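Local coordinates for protein transcriptional regulator (Streptococcus pneumoniae, PDB 2GNP) that probably regulates transcription in response to a small effector, through a putative sugar-binding domain of Rossmann-like fold, at residues S78-G91 with I106-M120. Sequence-based numbering, arbitrary orientation.
Sequences SKSVRNVHFYPLAG and IYEMSRKFHGECTFM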
loop_
_atom_site.group_PDB
_atom_site.type_symbol
_atom_site.label_atom_id
_atom_site.label_comp_id
_atom_site.label_asym_id
_atom_site.label_seq_id
_atom_site.Cartn_x
_atom_site.Cartn_y
_atom_site.Cartn_z
ATOM N N SER A 78 -5.825 -19.238 7.570
ATOM C CA SER A 78 -4.583 -19.587 8.293
ATOM C C SER A 78 -3.713 -20.605 7.536
ATOM O O SER A 78 -4.201 -21.358 6.671
ATOM C CB SER A 78 -4.927 -20.147 9.683
ATOM O OG SER A 78 -5.568 -21.411 9.520
ATOM N N LYS A 79 -2.433 -20.634 7.848
ATOM C CA LYS A 79 -1.478 -21.612 7.269
ATOM C C LYS A 79 -0.359 -21.882 8.241
ATOM O O LYS A 79 0.113 -20.965 8.925
ATOM C CB LYS A 79 -0.932 -21.039 5.953
ATOM C CG LYS A 79 0.056 -21.868 5.128
ATOM C CD LYS A 79 0.645 -20.920 4.007
ATOM C CE LYS A 79 1.206 -21.685 2.836
ATOM N NZ LYS A 79 1.682 -20.733 1.773
ATOM N N SER A 80 0.071 -23.147 8.372
ATOM C CA SER A 80 1.129 -23.451 9.337
ATOM C C SER A 80 2.533 -23.184 8.826
ATOM O O SER A 80 3.198 -24.104 8.321
ATOM C CB SER A 80 1.065 -24.910 9.871
ATOM O OG SER A 80 -0.233 -25.159 10.425
ATOM N N VAL A 81 3.010 -21.945 8.977
ATOM C CA VAL A 81 4.367 -21.615 8.548
ATOM C C VAL A 81 5.224 -21.340 9.786
ATOM O O VAL A 81 4.675 -21.006 10.845
ATOM C CB VAL A 81 4.331 -20.400 7.542
ATOM C CG1 VAL A 81 3.852 -20.801 6.155
ATOM C CG2 VAL A 81 3.340 -19.309 8.075
ATOM N N ARG A 82 6.527 -21.529 9.681
ATOM C CA ARG A 82 7.482 -21.368 10.766
ATOM C C ARG A 82 8.243 -20.079 10.514
ATOM O O ARG A 82 8.576 -19.741 9.351
ATOM C CB ARG A 82 8.562 -22.461 10.743
ATOM C CG ARG A 82 8.192 -23.922 10.955
ATOM C CD ARG A 82 9.319 -24.744 10.293
ATOM N NE ARG A 82 9.868 -25.858 11.077
ATOM C CZ ARG A 82 9.361 -27.094 11.090
ATOM N NH1 ARG A 82 8.280 -27.350 10.366
ATOM N NH2 ARG A 82 9.918 -28.073 11.831
ATOM N N ASN A 83 8.551 -19.364 11.599
ATOM C CA ASN A 83 9.595 -18.335 11.607
ATOM C C ASN A 83 9.254 -17.151 10.672
ATOM O O ASN A 83 10.178 -16.532 10.073
ATOM C CB ASN A 83 10.981 -18.905 11.198
ATOM C CG ASN A 83 12.132 -17.969 11.523
ATOM O OD1 ASN A 83 12.093 -17.191 12.517
ATOM N ND2 ASN A 83 13.184 -18.035 10.706
ATOM N N VAL A 84 7.952 -16.838 10.591
ATOM C CA VAL A 84 7.473 -15.671 9.801
ATOM C C VAL A 84 7.457 -14.471 10.753
ATOM O O VAL A 84 7.128 -14.624 11.957
ATOM C CB VAL A 84 6.065 -15.889 9.226
ATOM C CG1 VAL A 84 5.518 -14.646 8.498
ATOM C CG2 VAL A 84 6.095 -17.066 8.213
ATOM N N HIS A 85 7.808 -13.294 10.222
ATOM C CA HIS A 85 7.883 -12.095 11.066
ATOM C C HIS A 85 7.116 -10.987 10.346
ATOM O O HIS A 85 7.316 -10.823 9.128
ATOM C CB HIS A 85 9.337 -11.628 11.237
ATOM C CG HIS A 85 10.222 -12.673 11.849
ATOM N ND1 HIS A 85 10.666 -12.595 13.149
ATOM C CD2 HIS A 85 10.715 -13.833 11.344
ATOM C CE1 HIS A 85 11.407 -13.658 13.424
ATOM N NE2 HIS A 85 11.441 -14.431 12.348
ATOM N N PHE A 86 6.267 -10.242 11.069
ATOM C CA PHE A 86 5.463 -9.147 10.478
ATOM C C PHE A 86 5.976 -7.821 11.051
ATOM O O PHE A 86 6.230 -7.734 12.247
ATOM C CB PHE A 86 3.983 -9.331 10.922
ATOM C CG PHE A 86 3.319 -10.508 10.218
ATOM C CD1 PHE A 86 3.108 -11.726 10.890
ATOM C CD2 PHE A 86 3.029 -10.431 8.859
ATOM C CE1 PHE A 86 2.609 -12.814 10.181
ATOM C CE2 PHE A 86 2.425 -11.482 8.164
ATOM C CZ PHE A 86 2.221 -12.680 8.832
ATOM N N TYR A 87 6.041 -6.806 10.183
ATOM C CA TYR A 87 6.619 -5.473 10.501
ATOM C C TYR A 87 5.640 -4.426 9.946
ATOM O O TYR A 87 4.898 -4.695 9.001
ATOM C CB TYR A 87 7.966 -5.268 9.803
ATOM C CG TYR A 87 8.981 -6.307 10.195
ATOM C CD1 TYR A 87 9.067 -7.469 9.446
ATOM C CD2 TYR A 87 9.820 -6.126 11.300
ATOM C CE1 TYR A 87 9.995 -8.492 9.797
ATOM C CE2 TYR A 87 10.759 -7.124 11.653
ATOM C CZ TYR A 87 10.797 -8.301 10.880
ATOM O OH TYR A 87 11.699 -9.294 11.232
ATOM N N PRO A 88 5.645 -3.211 10.549
ATOM C CA PRO A 88 4.912 -2.068 9.983
ATOM C C PRO A 88 5.788 -1.376 8.958
ATOM O O PRO A 88 7.003 -1.186 9.199
ATOM C CB PRO A 88 4.695 -1.137 11.216
ATOM C CG PRO A 88 5.960 -1.398 12.141
ATOM C CD PRO A 88 6.282 -2.947 11.836
ATOM N N LEU A 89 5.185 -1.006 7.832
ATOM C CA LEU A 89 5.864 -0.198 6.808
ATOM C C LEU A 89 5.713 1.306 7.140
ATOM O O LEU A 89 6.540 2.140 6.709
ATOM C CB LEU A 89 5.308 -0.446 5.427
ATOM C CG LEU A 89 5.562 -1.900 4.934
ATOM C CD1 LEU A 89 4.661 -2.046 3.703
ATOM C CD2 LEU A 89 7.071 -2.118 4.624
ATOM N N ALA A 90 4.658 1.630 7.841
ATOM C CA ALA A 90 4.276 2.999 8.121
ATOM C C ALA A 90 3.067 2.933 9.063
ATOM O O ALA A 90 2.226 2.015 8.938
ATOM C CB ALA A 90 3.897 3.714 6.808
ATOM N N GLY A 91 2.987 3.914 9.950
ATOM C CA GLY A 91 1.812 4.059 10.809
ATOM C C GLY A 91 0.793 4.775 9.928
ATOM O O GLY A 91 1.139 5.444 8.942
ATOM N N ILE A 106 -1.190 -6.148 11.679
ATOM C CA ILE A 106 -0.089 -7.069 12.044
ATOM C C ILE A 106 -0.545 -8.120 13.102
ATOM O O ILE A 106 -0.296 -9.315 12.942
ATOM C CB ILE A 106 1.054 -6.219 12.604
ATOM C CG1 ILE A 106 1.714 -5.452 11.447
ATOM C CG2 ILE A 106 2.090 -7.029 13.371
ATOM C CD1 ILE A 106 2.683 -4.340 11.939
ATOM N N TYR A 107 -1.215 -7.679 14.154
ATOM C CA TYR A 107 -1.730 -8.638 15.160
ATOM C C TYR A 107 -2.631 -9.727 14.540
ATOM O O TYR A 107 -2.439 -10.962 14.800
ATOM C CB TYR A 107 -2.492 -7.894 16.274
ATOM C CG TYR A 107 -2.992 -8.910 17.279
ATOM C CD1 TYR A 107 -2.086 -9.693 17.991
ATOM C CD2 TYR A 107 -4.360 -9.113 17.474
ATOM C CE1 TYR A 107 -2.514 -10.636 18.914
ATOM C CE2 TYR A 107 -4.817 -10.062 18.400
ATOM C CZ TYR A 107 -3.885 -10.826 19.094
ATOM O OH TYR A 107 -4.310 -11.784 20.005
ATOM N N GLU A 108 -3.566 -9.279 13.693
ATOM C CA GLU A 108 -4.519 -10.233 13.076
ATOM C C GLU A 108 -3.779 -11.240 12.201
ATOM O O GLU A 108 -4.117 -12.449 12.178
ATOM C CB GLU A 108 -5.650 -9.533 12.349
ATOM C CG GLU A 108 -6.529 -8.735 13.315
ATOM C CD GLU A 108 -7.293 -9.566 14.359
ATOM O OE1 GLU A 108 -7.347 -10.828 14.310
ATOM O OE2 GLU A 108 -7.893 -8.924 15.250
HETATM N N MSE A 109 -2.812 -10.744 11.444
HETATM C CA MSE A 109 -2.014 -11.647 10.581
HETATM C C MSE A 109 -1.201 -12.614 11.458
HETATM O O MSE A 109 -1.051 -13.801 11.127
HETATM C CB MSE A 109 -1.106 -10.839 9.638
HETATM C CG MSE A 109 -1.870 -10.100 8.559
HETATM SE SE MSE A 109 -2.536 -11.449 7.214
HETATM C CE MSE A 109 -0.794 -12.050 6.478
ATOM N N SER A 110 -0.663 -12.104 12.578
ATOM C CA SER A 110 0.094 -12.941 13.501
ATOM C C SER A 110 -0.733 -14.133 13.990
ATOM O O SER A 110 -0.155 -15.236 14.156
ATOM C CB SER A 110 0.664 -12.128 14.697
ATOM O OG SER A 110 -0.333 -11.949 15.692
ATOM N N ARG A 111 -2.043 -13.922 14.207
ATOM C CA ARG A 111 -2.956 -14.981 14.632
ATOM C C ARG A 111 -3.101 -16.073 13.587
ATOM O O ARG A 111 -3.214 -17.259 13.944
ATOM C CB ARG A 111 -4.326 -14.408 15.003
ATOM C CG ARG A 111 -4.282 -13.475 16.208
ATOM C CD ARG A 111 -5.709 -13.035 16.543
ATOM N NE ARG A 111 -6.467 -14.160 17.087
ATOM C CZ ARG A 111 -7.804 -14.217 17.140
ATOM N NH1 ARG A 111 -8.549 -13.231 16.636
ATOM N NH2 ARG A 111 -8.393 -15.281 17.672
ATOM N N LYS A 112 -3.102 -15.673 12.315
ATOM C CA LYS A 112 -3.392 -16.615 11.243
ATOM C C LYS A 112 -2.142 -17.334 10.759
ATOM O O LYS A 112 -2.231 -18.424 10.226
ATOM C CB LYS A 112 -4.119 -15.913 10.116
ATOM C CG LYS A 112 -5.576 -15.693 10.519
ATOM C CD LYS A 112 -6.411 -15.148 9.432
ATOM C CE LYS A 112 -7.921 -15.203 9.761
ATOM N NZ LYS A 112 -8.592 -14.352 8.752
ATOM N N PHE A 113 -0.963 -16.733 10.957
ATOM C CA PHE A 113 0.275 -17.292 10.438
ATOM C C PHE A 113 1.328 -17.560 11.530
ATOM O O PHE A 113 2.485 -17.887 11.236
ATOM C CB PHE A 113 0.823 -16.371 9.321
ATOM C CG PHE A 113 -0.078 -16.334 8.128
ATOM C CD1 PHE A 113 0.053 -17.302 7.095
ATOM C CD2 PHE A 113 -1.077 -15.373 8.027
ATOM C CE1 PHE A 113 -0.834 -17.263 5.994
ATOM C CE2 PHE A 113 -1.986 -15.330 6.989
ATOM C CZ PHE A 113 -1.868 -16.267 5.931
ATOM N N HIS A 114 0.871 -17.413 12.776
ATOM C CA HIS A 114 1.636 -17.580 13.985
ATOM C C HIS A 114 2.975 -16.916 13.874
ATOM O O HIS A 114 4.011 -17.519 14.119
ATOM C CB HIS A 114 1.783 -19.036 14.351
ATOM C CG HIS A 114 0.555 -19.577 14.988
ATOM N ND1 HIS A 114 0.311 -19.458 16.345
ATOM C CD2 HIS A 114 -0.553 -20.136 14.443
ATOM C CE1 HIS A 114 -0.873 -19.982 16.618
ATOM N NE2 HIS A 114 -1.418 -20.394 15.487
ATOM N N GLY A 115 2.946 -15.643 13.520
ATOM C CA GLY A 115 4.227 -14.944 13.332
ATOM C C GLY A 115 4.591 -14.063 14.525
ATOM O O GLY A 115 3.753 -13.742 15.396
ATOM N N GLU A 116 5.845 -13.629 14.532
ATOM C CA GLU A 116 6.351 -12.770 15.544
ATOM C C GLU A 116 6.150 -11.355 14.997
ATOM O O GLU A 116 6.243 -11.190 13.785
ATOM C CB GLU A 116 7.816 -13.128 15.761
ATOM C CG GLU A 116 8.259 -12.792 17.146
ATOM C CD GLU A 116 9.762 -13.074 17.437
ATOM O OE1 GLU A 116 10.390 -14.001 16.815
ATOM O OE2 GLU A 116 10.242 -12.374 18.322
ATOM N N CYS A 117 5.856 -10.372 15.862
ATOM C CA CYS A 117 5.333 -9.032 15.457
ATOM C C CYS A 117 6.248 -7.951 15.990
ATOM O O CYS A 117 6.615 -7.995 17.199
ATOM C CB CYS A 117 3.981 -8.733 16.119
ATOM S SG CYS A 117 2.696 -9.893 15.595
ATOM N N THR A 118 6.523 -6.964 15.125
ATOM C CA THR A 118 7.103 -5.688 15.512
ATOM C C THR A 118 6.000 -4.661 15.224
ATOM O O THR A 118 5.311 -4.771 14.189
ATOM C CB THR A 118 8.331 -5.413 14.595
ATOM O OG1 THR A 118 9.406 -6.342 14.837
ATOM C CG2 THR A 118 8.860 -4.019 14.808
ATOM N N PHE A 119 5.799 -3.709 16.155
ATOM C CA PHE A 119 4.713 -2.740 16.062
ATOM C C PHE A 119 5.285 -1.355 15.830
ATOM O O PHE A 119 6.454 -1.144 16.100
ATOM C CB PHE A 119 3.870 -2.770 17.329
ATOM C CG PHE A 119 3.112 -4.056 17.472
ATOM C CD1 PHE A 119 3.532 -5.014 18.410
ATOM C CD2 PHE A 119 2.008 -4.333 16.648
ATOM C CE1 PHE A 119 2.816 -6.232 18.530
ATOM C CE2 PHE A 119 1.290 -5.563 16.775
ATOM C CZ PHE A 119 1.733 -6.491 17.716
HETATM N N MSE A 120 4.452 -0.468 15.277
HETATM C CA MSE A 120 4.834 0.929 15.069
HETATM C C MSE A 120 4.405 1.729 16.317
HETATM O O MSE A 120 3.241 1.794 16.655
HETATM C CB MSE A 120 4.220 1.500 13.781
HETATM C CG MSE A 120 4.456 3.006 13.576
HETATM SE SE MSE A 120 6.389 3.349 13.453
HETATM C CE MSE A 120 6.737 2.464 11.783
HETATM O O HOH W 1 5.466 -18.346 11.709
#
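Phe-86 runs from strand 85-88 against the sheet-facing side of helix 102-113, and most of its side chain meets that helix. CB rests on Ile-106 CG2 at 3.9 Å. With CG anti to its own carbonyl carbon (chi1 -72°), the ring is turned toward the helix, where CD1 and CE1 pass along the backbone of Met-109 and Ser-110. Selenomethionine Met-109 sets its CB over one ring face (CH-pi, 4.0 Å from the Phe-86 centroid), and its bent chain brings CE back to Phe-86 CE2 at 3.7 Å. At the far end, CZ meets Phe-113 CB, which lies in the ring plane. The helix runs almost antiparallel to the strand (172°), as in the right-handed beta-alpha-beta crossover of Rossmann-like folds, and the chain then returns as strand 116-117, parallel to 85-88. Three backbone hydrogen bonds hold the strands and flanking residues in register: Glu-116 N to Val-84 O, Phe-86 N to Glu-116 O, and Thr-118 N to Phe-86 O. On the sheet face away from the helix, His-85 and Glu-116 lie side by side, while His-85 NE2 donates to Asn-83 OD1. At the C-terminal end of strand 85-88, Pro-88 CB packs against both Met-120 CB and Ile-106 CD1. Near the helix C-terminus, Lys-79 N hydrogen-bonds to Lys-112 O (3.3 Å), and a water accepting from Val-84 N lies 2.9 Å from Val-81 O and His-114 O.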